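Local coordinates for protein putative metalloprotease II (Bacteroides fragilis, PDB 4ON1) that probably acts as an extracellular zinc-dependent endopeptidase related to fragilysin, at residues G33-I38 against I84-S89; N70-L75 against L88-A93; G100-D105 against I160-G165; P168-P173 against Y356-T361; S261-F266 against A319-T324. All blocks are in the same frame, centred on the assembly; numbering follows the deposited sequence.

In the fold
Interactions 1, 2 and 3 all lie within the N-terminal fragilysin-type domain, and 1 and 2 touch, sharing L88 and S89. Interaction 1 is a buried, mainly apolar meeting of helix 28-35 with strand 84-88, whereas interaction 2 pairs that strand's end with strand 71-78 through backbone bonds and, toward the solvent, through waters. Interaction 3 is partly buried and joins a helix start to strand 102-109 by two hydrogen bonds. Interaction 4, at the surface, ties the chain leading to the zinc ligand D176 to a loop of the peptidase part, and it touches interaction 3 through I164. Interaction 5 is buried, apolar helix-on-strand packing within the peptidase part.

Interaction 1 (G33-I38 against I84-S89); sequences GVLSKI and INAILS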
# COMPACT_ATOMS: atom_id res chain seq x y z
N GLY A 33 -21.22 4.47 -2.13
CA GLY A 33 -22.23 5.52 -2.20
C GLY A 33 -21.78 6.77 -1.47
O GLY A 33 -22.06 7.90 -1.89
N VAL A 34 -21.08 6.57 -0.36
CA VAL A 34 -20.51 7.68 0.40
C VAL A 34 -19.25 8.25 -0.29
O VAL A 34 -19.18 9.45 -0.57
CB VAL A 34 -20.15 7.25 1.84
CG1 VAL A 34 -19.41 8.35 2.57
CG2 VAL A 34 -21.41 6.85 2.60
N LEU A 35 -18.28 7.38 -0.57
CA LEU A 35 -16.98 7.82 -1.08
C LEU A 35 -17.05 8.50 -2.45
O LEU A 35 -16.30 9.44 -2.71
CB LEU A 35 -16.00 6.65 -1.15
CG LEU A 35 -15.63 6.01 0.19
CD1 LEU A 35 -14.60 4.89 0.03
CD2 LEU A 35 -15.12 7.06 1.16
N SER A 36 -17.95 8.05 -3.32
CA SER A 36 -18.05 8.61 -4.66
C SER A 36 -18.56 10.05 -4.68
O SER A 36 -18.46 10.72 -5.71
CB SER A 36 -18.95 7.74 -5.53
OG SER A 36 -20.28 7.75 -5.04
N LYS A 37 -19.11 10.53 -3.57
CA LYS A 37 -19.62 11.90 -3.51
C LYS A 37 -18.59 12.88 -2.94
O LYS A 37 -18.87 14.08 -2.82
CB LYS A 37 -20.90 11.96 -2.67
CG LYS A 37 -22.08 11.20 -3.25
CD LYS A 37 -23.26 11.20 -2.28
CE LYS A 37 -24.43 10.40 -2.85
NZ LYS A 37 -23.97 9.07 -3.35
N ILE A 38 -17.42 12.37 -2.58
CA ILE A 38 -16.39 13.19 -1.94
C ILE A 38 -15.30 13.58 -2.94
O ILE A 38 -14.59 12.72 -3.45
CB ILE A 38 -15.76 12.44 -0.75
CG1 ILE A 38 -16.84 12.16 0.30
CG2 ILE A 38 -14.63 13.25 -0.14
CD1 ILE A 38 -16.41 11.18 1.38
N ILE A 84 -7.92 8.39 9.67
CA ILE A 84 -8.69 7.46 8.86
C ILE A 84 -8.26 7.54 7.39
O ILE A 84 -7.91 8.61 6.90
CB ILE A 84 -10.21 7.73 9.02
CG1 ILE A 84 -11.04 6.88 8.06
CG2 ILE A 84 -10.52 9.20 8.81
CD1 ILE A 84 -12.53 6.98 8.30
N ASN A 85 -8.28 6.40 6.70
CA ASN A 85 -8.05 6.35 5.26
C ASN A 85 -9.14 5.53 4.61
O ASN A 85 -9.74 4.67 5.25
CB ASN A 85 -6.69 5.72 4.92
CG ASN A 85 -5.51 6.62 5.27
OD1 ASN A 85 -4.73 6.32 6.18
ND2 ASN A 85 -5.39 7.73 4.56
N ALA A 86 -9.39 5.80 3.33
CA ALA A 86 -10.35 5.00 2.56
C ALA A 86 -9.89 4.89 1.13
O ALA A 86 -9.09 5.70 0.65
CB ALA A 86 -11.75 5.62 2.63
N ILE A 87 -10.39 3.86 0.46
CA ILE A 87 -10.08 3.60 -0.94
C ILE A 87 -11.36 3.33 -1.71
O ILE A 87 -12.19 2.56 -1.25
CB ILE A 87 -9.13 2.40 -1.07
CG1 ILE A 87 -7.85 2.65 -0.25
CG2 ILE A 87 -8.78 2.13 -2.52
CD1 ILE A 87 -6.93 1.45 -0.16
N LEU A 88 -11.53 3.97 -2.87
CA LEU A 88 -12.67 3.66 -3.72
C LEU A 88 -12.22 3.15 -5.07
O LEU A 88 -11.61 3.88 -5.85
CB LEU A 88 -13.58 4.88 -3.93
CG LEU A 88 -14.70 4.61 -4.94
CD1 LEU A 88 -15.60 3.45 -4.51
CD2 LEU A 88 -15.54 5.85 -5.18
N SER A 89 -12.51 1.88 -5.33
CA SER A 89 -12.31 1.29 -6.64
C SER A 89 -13.66 0.94 -7.22
O SER A 89 -14.65 0.88 -6.49
CB SER A 89 -11.43 0.04 -6.55
OG SER A 89 -11.57 -0.78 -7.69
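L35 carries its CG beside the backbone N, anti to the carbonyl carbon (chi1 -64°), whereas L88 swings its CG anti to the backbone N (chi1 174°). With these different choices the two leucines meet at their stems, L35 CB lying 4.1 Å from L88 CB, while their branches part. The fork of L35 receives the methyl of A86: both L35 CD1 and L35 CD2 are 3.9 Å from A86 CB. L35 CD1 also rests on the strand backbone, 3.6 Å from I87 O. In the other direction L88 CD2 reaches toward S36 N, at 3.8 Å. Alanine suits position 86, since its single methyl fits between the leucine branches. S36 OG bonds to A32 O, and it is the CB and backbone of S36 that meet L88. A type I turn runs from L35 to I38, closed by I38 N to L35 O. I87 points its side chain to the opposite side of the strand, against V73, L75 and helix 217-230. This is classic helix-on-sheet packing, with helix 28-35 laid on one face of the antiparallel sheet in the fragilysin N-terminal domain.

Interaction 2 (N70-L75 against L88-A93); sequences NRPVYL and LSQSYA
Y74 and L88 form a hydrogen-bonded antiparallel pair: Y74 N donates to L88 O at 3.0 Å and L88 N to Y74 O at 2.9 Å. L88 O is gripped a second time by a water that also donates to P72 O, and V73 CG1 lies 3.5 Å from that same L88 O. A branched valine suits this place, for its other methyl, CG2, meets S89 CB at 4.0 Å. Farther along, direct backbone pairing gives way to water: a second molecule donates to P72 O and accepts from Q90 N. At the surface the side chains of R71 and Q90 cross obliquely, their guanidinium and amide planes 54° apart. R71 bends at chi2 (-69°), which brings its CD within 3.6 Å of Q90 OE1, and a third water joins R71 NE to that oxygen. The next shell fixes the turn. S89 OG accepts from S91 N in an ST turn and also bonds to E68, while S89 N bonds to Y92 O at 2.8 Å. S89 CB sits over one face of the Y92 ring, toward its rim, and Y92 OH is held by E68 and T221. Strands 71-78, 84-88 and 92-99, consecutive and antiparallel, make up a beta meander, whose tight second turn lies here.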
# COMPACT_ATOMS: atom_id res chain seq x y z
N ASN A 70 -7.12 -0.50 -16.02
CA ASN A 70 -7.43 0.68 -16.83
C ASN A 70 -8.56 1.53 -16.26
O ASN A 70 -9.30 2.17 -17.02
CB ASN A 70 -7.78 0.27 -18.26
CG ASN A 70 -6.71 -0.59 -18.89
OD1 ASN A 70 -5.61 -0.12 -19.18
ND2 ASN A 70 -7.03 -1.86 -19.11
N ARG A 71 -8.71 1.53 -14.94
CA ARG A 71 -9.72 2.36 -14.29
C ARG A 71 -9.11 3.10 -13.11
O ARG A 71 -8.20 2.59 -12.46
CB ARG A 71 -10.89 1.51 -13.80
CG ARG A 71 -11.70 0.79 -14.88
CD ARG A 71 -12.49 1.74 -15.76
NE ARG A 71 -13.31 1.01 -16.72
CZ ARG A 71 -12.94 0.74 -17.97
NH1 ARG A 71 -11.74 1.11 -18.41
NH2 ARG A 71 -13.76 0.07 -18.77
N PRO A 72 -9.60 4.32 -12.84
CA PRO A 72 -9.06 5.09 -11.72
C PRO A 72 -9.46 4.51 -10.36
O PRO A 72 -10.55 3.95 -10.21
CB PRO A 72 -9.67 6.49 -11.91
CG PRO A 72 -10.93 6.25 -12.69
CD PRO A 72 -10.69 5.02 -13.55
N VAL A 73 -8.55 4.61 -9.40
CA VAL A 73 -8.84 4.29 -8.00
C VAL A 73 -8.56 5.54 -7.17
O VAL A 73 -7.59 6.25 -7.43
CB VAL A 73 -7.99 3.10 -7.48
CG1 VAL A 73 -8.27 2.86 -5.99
CG2 VAL A 73 -8.26 1.84 -8.29
N TYR A 74 -9.42 5.83 -6.21
CA TYR A 74 -9.31 7.08 -5.46
C TYR A 74 -8.95 6.83 -4.00
O TYR A 74 -9.37 5.84 -3.40
CB TYR A 74 -10.62 7.88 -5.58
CG TYR A 74 -11.00 8.21 -7.01
CD1 TYR A 74 -10.31 9.17 -7.74
CD2 TYR A 74 -12.04 7.53 -7.65
CE1 TYR A 74 -10.65 9.47 -9.05
CE2 TYR A 74 -12.38 7.82 -8.96
CZ TYR A 74 -11.69 8.79 -9.65
OH TYR A 74 -12.04 9.08 -10.95
N LEU A 75 -8.13 7.72 -3.45
CA LEU A 75 -7.72 7.62 -2.06
C LEU A 75 -8.37 8.75 -1.26
O LEU A 75 -8.63 9.83 -1.79
CB LEU A 75 -6.19 7.70 -1.94
CG LEU A 75 -5.37 6.63 -2.66
CD1 LEU A 75 -3.88 6.79 -2.36
CD2 LEU A 75 -5.83 5.25 -2.25
N LEU A 88 -11.53 3.97 -2.87
CA LEU A 88 -12.67 3.66 -3.72
C LEU A 88 -12.22 3.15 -5.07
O LEU A 88 -11.61 3.88 -5.85
CB LEU A 88 -13.58 4.88 -3.93
CG LEU A 88 -14.70 4.61 -4.94
CD1 LEU A 88 -15.60 3.45 -4.51
CD2 LEU A 88 -15.54 5.85 -5.18
N SER A 89 -12.51 1.88 -5.33
CA SER A 89 -12.31 1.29 -6.64
C SER A 89 -13.66 0.94 -7.22
O SER A 89 -14.65 0.88 -6.49
CB SER A 89 -11.43 0.04 -6.55
OG SER A 89 -11.57 -0.78 -7.69
N GLN A 90 -13.73 0.70 -8.52
CA GLN A 90 -14.98 0.28 -9.12
C GLN A 90 -15.36 -1.14 -8.70
O GLN A 90 -16.52 -1.54 -8.83
CB GLN A 90 -14.92 0.40 -10.65
CG GLN A 90 -14.88 1.85 -11.11
CD GLN A 90 -14.80 1.99 -12.62
OE1 GLN A 90 -15.03 1.04 -13.36
NE2 GLN A 90 -14.50 3.20 -13.07
N SER A 91 -14.39 -1.89 -8.18
CA SER A 91 -14.59 -3.30 -7.81
C SER A 91 -14.64 -3.55 -6.30
O SER A 91 -15.06 -4.62 -5.85
CB SER A 91 -13.48 -4.16 -8.41
OG SER A 91 -13.42 -3.99 -9.81
N TYR A 92 -14.16 -2.59 -5.52
CA TYR A 92 -14.11 -2.77 -4.08
C TYR A 92 -13.93 -1.41 -3.42
O TYR A 92 -13.61 -0.42 -4.08
CB TYR A 92 -12.95 -3.71 -3.70
CG TYR A 92 -11.61 -3.13 -4.10
CD1 TYR A 92 -10.94 -2.25 -3.25
CD2 TYR A 92 -11.05 -3.42 -5.33
CE1 TYR A 92 -9.73 -1.71 -3.61
CE2 TYR A 92 -9.84 -2.88 -5.71
CZ TYR A 92 -9.19 -2.02 -4.84
OH TYR A 92 -8.00 -1.46 -5.19
N ALA A 93 -14.11 -1.37 -2.10
CA ALA A 93 -13.81 -0.16 -1.35
C ALA A 93 -13.34 -0.57 0.03
O ALA A 93 -13.65 -1.68 0.49
CB ALA A 93 -15.04 0.75 -1.25
O HOH W 1 -15.96 1.18 -15.99
O HOH W 2 -11.65 1.35 -10.37
O HOH W 3 -12.87 4.24 -8.40

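Interaction 3 (G100-D105 against I160-G165); sequences GGDLID and ITKAIG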
# COMPACT_ATOMS: atom_id res chain seq x y z
N GLY A 100 -10.11 1.24 19.36
CA GLY A 100 -9.57 0.73 20.61
C GLY A 100 -8.06 0.55 20.57
O GLY A 100 -7.52 -0.38 21.17
N GLY A 101 -7.37 1.45 19.87
CA GLY A 101 -5.93 1.37 19.74
C GLY A 101 -5.44 0.48 18.61
O GLY A 101 -4.26 0.50 18.27
N ASP A 102 -6.34 -0.31 18.03
CA ASP A 102 -5.97 -1.19 16.93
C ASP A 102 -6.27 -0.57 15.57
O ASP A 102 -7.26 0.15 15.41
CB ASP A 102 -6.67 -2.55 17.04
CG ASP A 102 -6.09 -3.42 18.13
OD1 ASP A 102 -5.08 -3.01 18.75
OD2 ASP A 102 -6.62 -4.53 18.36
N LEU A 103 -5.41 -0.85 14.60
CA LEU A 103 -5.66 -0.46 13.22
C LEU A 103 -6.60 -1.48 12.56
O LEU A 103 -6.28 -2.67 12.49
CB LEU A 103 -4.36 -0.34 12.45
CG LEU A 103 -4.48 0.21 11.03
CD1 LEU A 103 -4.87 1.67 11.10
CD2 LEU A 103 -3.16 0.04 10.28
N ILE A 104 -7.76 -1.01 12.10
CA ILE A 104 -8.79 -1.90 11.57
C ILE A 104 -9.07 -1.64 10.09
O ILE A 104 -9.23 -0.49 9.68
CB ILE A 104 -10.11 -1.73 12.34
CG1 ILE A 104 -9.86 -1.90 13.85
CG2 ILE A 104 -11.16 -2.73 11.85
CD1 ILE A 104 -9.36 -3.27 14.24
N ASP A 105 -9.10 -2.70 9.29
CA ASP A 105 -9.47 -2.62 7.87
C ASP A 105 -10.90 -3.12 7.65
O ASP A 105 -11.23 -4.24 8.06
CB ASP A 105 -8.51 -3.45 7.00
CG ASP A 105 -7.64 -2.59 6.09
OD1 ASP A 105 -7.98 -1.41 5.87
OD2 ASP A 105 -6.63 -3.11 5.58
N ILE A 160 -5.63 -5.29 11.76
CA ILE A 160 -4.25 -5.29 11.25
C ILE A 160 -3.24 -5.40 12.39
O ILE A 160 -2.27 -6.15 12.31
CB ILE A 160 -3.95 -4.00 10.45
CG1 ILE A 160 -4.98 -3.80 9.33
CG2 ILE A 160 -2.52 -4.01 9.91
CD1 ILE A 160 -5.01 -4.93 8.32
N THR A 161 -3.48 -4.64 13.45
CA THR A 161 -2.60 -4.64 14.61
C THR A 161 -2.44 -6.05 15.18
O THR A 161 -1.33 -6.48 15.49
CB THR A 161 -3.11 -3.68 15.68
OG1 THR A 161 -3.14 -2.35 15.13
CG2 THR A 161 -2.22 -3.71 16.91
N LYS A 162 -3.55 -6.76 15.32
CA LYS A 162 -3.52 -8.14 15.78
C LYS A 162 -2.75 -9.04 14.82
O LYS A 162 -1.89 -9.82 15.24
CB LYS A 162 -4.94 -8.69 15.96
CG LYS A 162 -5.37 -8.89 17.40
CD LYS A 162 -5.94 -7.63 18.01
CE LYS A 162 -6.82 -7.97 19.21
NZ LYS A 162 -8.02 -8.76 18.81
N ALA A 163 -3.05 -8.91 13.53
CA ALA A 163 -2.40 -9.71 12.50
C ALA A 163 -0.88 -9.52 12.50
O ALA A 163 -0.12 -10.48 12.34
CB ALA A 163 -2.96 -9.37 11.14
N ILE A 164 -0.45 -8.28 12.67
CA ILE A 164 0.97 -7.97 12.76
C ILE A 164 1.57 -8.61 14.02
O ILE A 164 2.67 -9.17 13.98
CB ILE A 164 1.22 -6.45 12.78
CG1 ILE A 164 0.84 -5.82 11.44
CG2 ILE A 164 2.68 -6.15 13.08
CD1 ILE A 164 1.04 -4.31 11.42
N GLY A 165 0.85 -8.52 15.13
CA GLY A 165 1.34 -9.04 16.40
C GLY A 165 1.59 -10.54 16.43
O GLY A 165 2.36 -11.03 17.26
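The first turn of helix 160-165, which follows directly on strand 153-159, docks onto the beginning of strand 102-109 through I160 and T161. L103 presents both of its backbone polar groups to the helix. L103 N donates to T161 OG1 at 2.8 Å in an almost straight bond (173°), and L103 O accepts from I160 N at 2.8 Å, the donor lying nearly end-on to the carbonyl though its N-H is bent away from the oxygen. The threonine hydroxyl stands beside its own backbone N (chi1 -61°), a position that aims it at the strand, while T161 CG2 faces D102 OD1 at 3.5 Å. L103 and I160 run side by side in the same direction, with L103 CD2 4.1 Å from I160 CG2. I160 CD1 lies 3.7 Å from D105 OD2, an oxygen held by a salt bridge to R96. The aliphatic part of K162 passes D102: CD is 3.2 Å from D102 OD2, but NZ is 4.5 Å from it, beyond a salt bridge. The lysine may still ease the closeness of D102 to D159. The short segments' axes come within 6.7 Å, their directions 110° apart. The contact is a strand-to-helix junction docked on the antiparallel neighbour of strand 153-159.

Interaction 4 (P168-P173 against Y356-T361); sequences PFKGLP and YSPQVT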
# COMPACT_ATOMS: atom_id res chain seq x y z
N PRO A 168 6.01 -13.71 12.90
CA PRO A 168 7.35 -14.09 13.38
C PRO A 168 8.42 -13.08 12.97
O PRO A 168 8.10 -12.04 12.40
CB PRO A 168 7.59 -15.45 12.69
CG PRO A 168 6.24 -15.88 12.17
CD PRO A 168 5.54 -14.61 11.83
N PHE A 169 9.68 -13.39 13.29
CA PHE A 169 10.86 -12.62 12.88
C PHE A 169 10.89 -11.18 13.42
O PHE A 169 11.71 -10.37 12.99
CB PHE A 169 10.96 -12.58 11.35
CG PHE A 169 10.92 -13.94 10.70
CD1 PHE A 169 12.04 -14.77 10.73
CD2 PHE A 169 9.78 -14.39 10.06
CE1 PHE A 169 12.01 -16.02 10.14
CE2 PHE A 169 9.74 -15.64 9.46
CZ PHE A 169 10.86 -16.45 9.50
N LYS A 170 10.02 -10.88 14.38
CA LYS A 170 10.00 -9.57 15.01
C LYS A 170 11.29 -9.30 15.77
O LYS A 170 11.70 -10.09 16.63
CB LYS A 170 8.79 -9.43 15.94
CG LYS A 170 8.82 -8.18 16.80
CD LYS A 170 7.79 -8.27 17.92
CE LYS A 170 7.87 -7.05 18.83
NZ LYS A 170 6.88 -7.10 19.95
N GLY A 171 11.96 -8.19 15.45
CA GLY A 171 13.20 -7.84 16.11
C GLY A 171 14.40 -8.22 15.26
O GLY A 171 15.52 -7.82 15.54
N LEU A 172 14.15 -9.03 14.23
CA LEU A 172 15.21 -9.48 13.34
C LEU A 172 15.54 -8.40 12.32
O LEU A 172 14.65 -7.69 11.86
CB LEU A 172 14.82 -10.79 12.65
CG LEU A 172 14.58 -11.94 13.63
CD1 LEU A 172 14.37 -13.26 12.90
CD2 LEU A 172 15.71 -12.05 14.65
N PRO A 173 16.83 -8.27 11.96
CA PRO A 173 17.19 -7.17 11.07
C PRO A 173 16.68 -7.36 9.65
O PRO A 173 16.81 -8.44 9.06
CB PRO A 173 18.72 -7.17 11.11
CG PRO A 173 19.10 -8.57 11.44
CD PRO A 173 17.97 -9.17 12.25
N TYR A 356 12.00 -5.51 12.21
CA TYR A 356 10.56 -5.71 12.04
C TYR A 356 9.83 -5.50 13.37
O TYR A 356 10.04 -6.24 14.33
CB TYR A 356 10.29 -7.11 11.49
CG TYR A 356 8.83 -7.45 11.27
CD1 TYR A 356 7.93 -6.50 10.78
CD2 TYR A 356 8.35 -8.73 11.52
CE1 TYR A 356 6.60 -6.81 10.56
CE2 TYR A 356 7.01 -9.06 11.30
CZ TYR A 356 6.15 -8.09 10.83
OH TYR A 356 4.82 -8.40 10.61
N SER A 357 8.98 -4.48 13.43
CA SER A 357 8.27 -4.14 14.66
C SER A 357 6.86 -3.67 14.32
O SER A 357 6.63 -3.13 13.25
CB SER A 357 9.03 -3.07 15.46
OG SER A 357 8.15 -2.26 16.21
N PRO A 358 5.90 -3.91 15.24
CA PRO A 358 4.50 -3.49 15.04
C PRO A 358 4.25 -2.02 15.34
O PRO A 358 3.12 -1.54 15.16
CB PRO A 358 3.73 -4.37 16.04
CG PRO A 358 4.72 -5.39 16.55
CD PRO A 358 6.06 -4.72 16.45
N GLN A 359 5.29 -1.32 15.77
CA GLN A 359 5.17 0.09 16.11
C GLN A 359 5.41 0.98 14.89
O GLN A 359 5.17 2.19 14.93
CB GLN A 359 6.15 0.44 17.23
CG GLN A 359 6.01 -0.43 18.47
CD GLN A 359 4.66 -0.28 19.14
OE1 GLN A 359 4.02 0.77 19.07
NE2 GLN A 359 4.21 -1.35 19.80
N VAL A 360 5.90 0.37 13.82
CA VAL A 360 6.25 1.11 12.62
C VAL A 360 5.04 1.84 12.04
O VAL A 360 3.94 1.28 11.97
CB VAL A 360 6.85 0.17 11.55
CG1 VAL A 360 6.97 0.85 10.19
CG2 VAL A 360 8.21 -0.33 12.01
N THR A 361 5.24 3.10 11.65
CA THR A 361 4.21 3.90 10.99
C THR A 361 4.69 4.19 9.57
O THR A 361 5.89 4.15 9.31
CB THR A 361 3.93 5.23 11.73
OG1 THR A 361 5.06 6.10 11.58
CG2 THR A 361 3.66 4.98 13.21
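The chain running toward the zinc ligand D176 is pinned at Y356, in the loop that follows the zinc-binding motif; in matrixins the segment after that motif helps wall the S1' pocket, and it may do so here. G171 N donates to Y356 O at 3.0 Å, in the carbonyl plane and on a lone pair. A weak bond of 3.4 Å runs from Y356 N to L172 O. Both use backbone groups of a type II turn, F169 to L172; at the backbone angles of G171 a CB would press on the carbonyl O of K170, a place that calls for glycine. K170 packs on the oxygen of Y356, K170 CA making a CA-H...O contact with Y356 O at 3.4 Å. K170 then extends fully, its CE reaching P358 CD at 3.8 Å, the two side chains crossing at about a right angle. With CG anti to the backbone N (chi1 -180°), the Y356 ring turns its edge to P168 O, which lies in the ring plane 3.4 Å from Y356 CE2. The ring's hydroxyl bonds to N167, and F298 meets the ring edge-to-face. The Y356 side chain is about 9 Å from that of H334 on helix 331-340. I164 of helix 160-165 touches both Y356 and P358, and the loop continues to helix 367-378.

Interaction 5 (S261-F266 against A319-T324); sequences SALESF and AAISTT
A262 begins the contact of helix 259-271 with strand 319-323, a helix-on-sheet layer of the peptidase part, whose zinc-binding HExxH helix is characteristic of metzincins. The local axes pass 8.3 Å apart at 122°. A262 CB is 4.0 Å from I321 CD1; a small residue suits this place, where the isoleucine reaches toward the helix. I321 can do so because its CG1 lies between the backbone N and the carbonyl carbon (chi1 65°), the more crowded rotamer, while its CG2 branch is left for the next residue. That residue is L263, whose CG stands anti to the backbone N (chi1 180°) and carries CD1 onto the strand. L263 CD1 is equally near A319 CB and I321 CG2, at 3.9 Å each, and so bridges two residues on the same side of the strand. Between A319 and I321, A320 points away from the helix and touches the HExxH residues of helix 331-340, so strand 319-323 lies between the two helices; the A320 side chain is about 10 Å from the zinc ion. F266 lies one turn beyond A262 and also packs on L286 of strand 284-288. Its ring approaches strand 319-323 obliquely: F266 CD1 is 4.4 Å from A319 CB, and F266 CE1 is 3.7 Å from A320 O.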
# COMPACT_ATOMS: atom_id res chain seq x y z
N SER A 261 17.98 -13.42 -6.64
CA SER A 261 17.62 -14.14 -7.85
C SER A 261 16.24 -13.72 -8.36
O SER A 261 16.04 -13.55 -9.57
CB SER A 261 17.64 -15.65 -7.60
OG SER A 261 18.77 -16.00 -6.84
N ALA A 262 15.29 -13.58 -7.44
CA ALA A 262 13.93 -13.20 -7.80
C ALA A 262 13.88 -11.81 -8.44
O ALA A 262 13.16 -11.58 -9.41
CB ALA A 262 13.02 -13.25 -6.58
N LEU A 263 14.64 -10.87 -7.89
CA LEU A 263 14.68 -9.52 -8.46
C LEU A 263 15.28 -9.53 -9.87
O LEU A 263 14.71 -8.95 -10.80
CB LEU A 263 15.49 -8.58 -7.57
CG LEU A 263 15.59 -7.15 -8.10
CD1 LEU A 263 14.20 -6.54 -8.26
CD2 LEU A 263 16.45 -6.30 -7.20
N GLU A 264 16.42 -10.20 -10.01
CA GLU A 264 17.09 -10.32 -11.30
C GLU A 264 16.20 -10.99 -12.33
O GLU A 264 16.12 -10.57 -13.48
CB GLU A 264 18.40 -11.11 -11.14
CG GLU A 264 19.49 -10.34 -10.40
CD GLU A 264 20.79 -11.12 -10.27
OE1 GLU A 264 20.93 -12.17 -10.93
OE2 GLU A 264 21.67 -10.70 -9.48
N SER A 265 15.50 -12.04 -11.90
CA SER A 265 14.57 -12.74 -12.78
C SER A 265 13.44 -11.80 -13.19
O SER A 265 12.99 -11.81 -14.33
CB SER A 265 14.03 -13.99 -12.09
OG SER A 265 13.02 -14.61 -12.88
N PHE A 266 12.99 -10.98 -12.24
CA PHE A 266 11.97 -9.97 -12.52
C PHE A 266 12.44 -8.99 -13.58
O PHE A 266 11.71 -8.69 -14.53
CB PHE A 266 11.60 -9.22 -11.24
CG PHE A 266 10.55 -8.14 -11.43
CD1 PHE A 266 10.72 -6.89 -10.84
CD2 PHE A 266 9.41 -8.38 -12.18
CE1 PHE A 266 9.76 -5.89 -11.00
CE2 PHE A 266 8.45 -7.39 -12.35
CZ PHE A 266 8.62 -6.14 -11.75
N ALA A 319 14.21 -1.21 -9.64
CA ALA A 319 13.18 -2.20 -9.42
C ALA A 319 13.22 -2.73 -8.00
O ALA A 319 14.21 -2.57 -7.29
CB ALA A 319 13.32 -3.37 -10.41
N ALA A 320 12.12 -3.35 -7.61
CA ALA A 320 12.04 -3.99 -6.32
C ALA A 320 11.04 -5.13 -6.39
O ALA A 320 10.32 -5.27 -7.37
CB ALA A 320 11.62 -2.99 -5.24
N ILE A 321 11.02 -5.95 -5.36
CA ILE A 321 9.97 -6.92 -5.18
C ILE A 321 9.36 -6.66 -3.80
O ILE A 321 10.06 -6.21 -2.89
CB ILE A 321 10.49 -8.35 -5.30
CG1 ILE A 321 11.47 -8.66 -4.16
CG2 ILE A 321 11.25 -8.53 -6.62
CD1 ILE A 321 12.16 -10.01 -4.32
N SER A 322 8.07 -6.91 -3.66
CA SER A 322 7.40 -6.62 -2.40
C SER A 322 6.21 -7.51 -2.16
O SER A 322 5.44 -7.80 -3.07
CB SER A 322 6.94 -5.15 -2.37
OG SER A 322 6.31 -4.87 -1.13
N THR A 323 6.04 -7.94 -0.91
CA THR A 323 4.81 -8.59 -0.50
C THR A 323 3.68 -7.56 -0.47
O THR A 323 3.94 -6.35 -0.38
CB THR A 323 4.95 -9.24 0.89
OG1 THR A 323 3.80 -10.07 1.16
CG2 THR A 323 5.09 -8.17 1.96
N THR A 324 2.44 -8.01 -0.59
CA THR A 324 1.30 -7.11 -0.42
C THR A 324 0.46 -7.51 0.78
O THR A 324 -0.58 -6.91 1.05
CB THR A 324 0.39 -7.07 -1.65
OG1 THR A 324 -0.02 -8.41 -1.98
CG2 THR A 324 1.13 -6.46 -2.82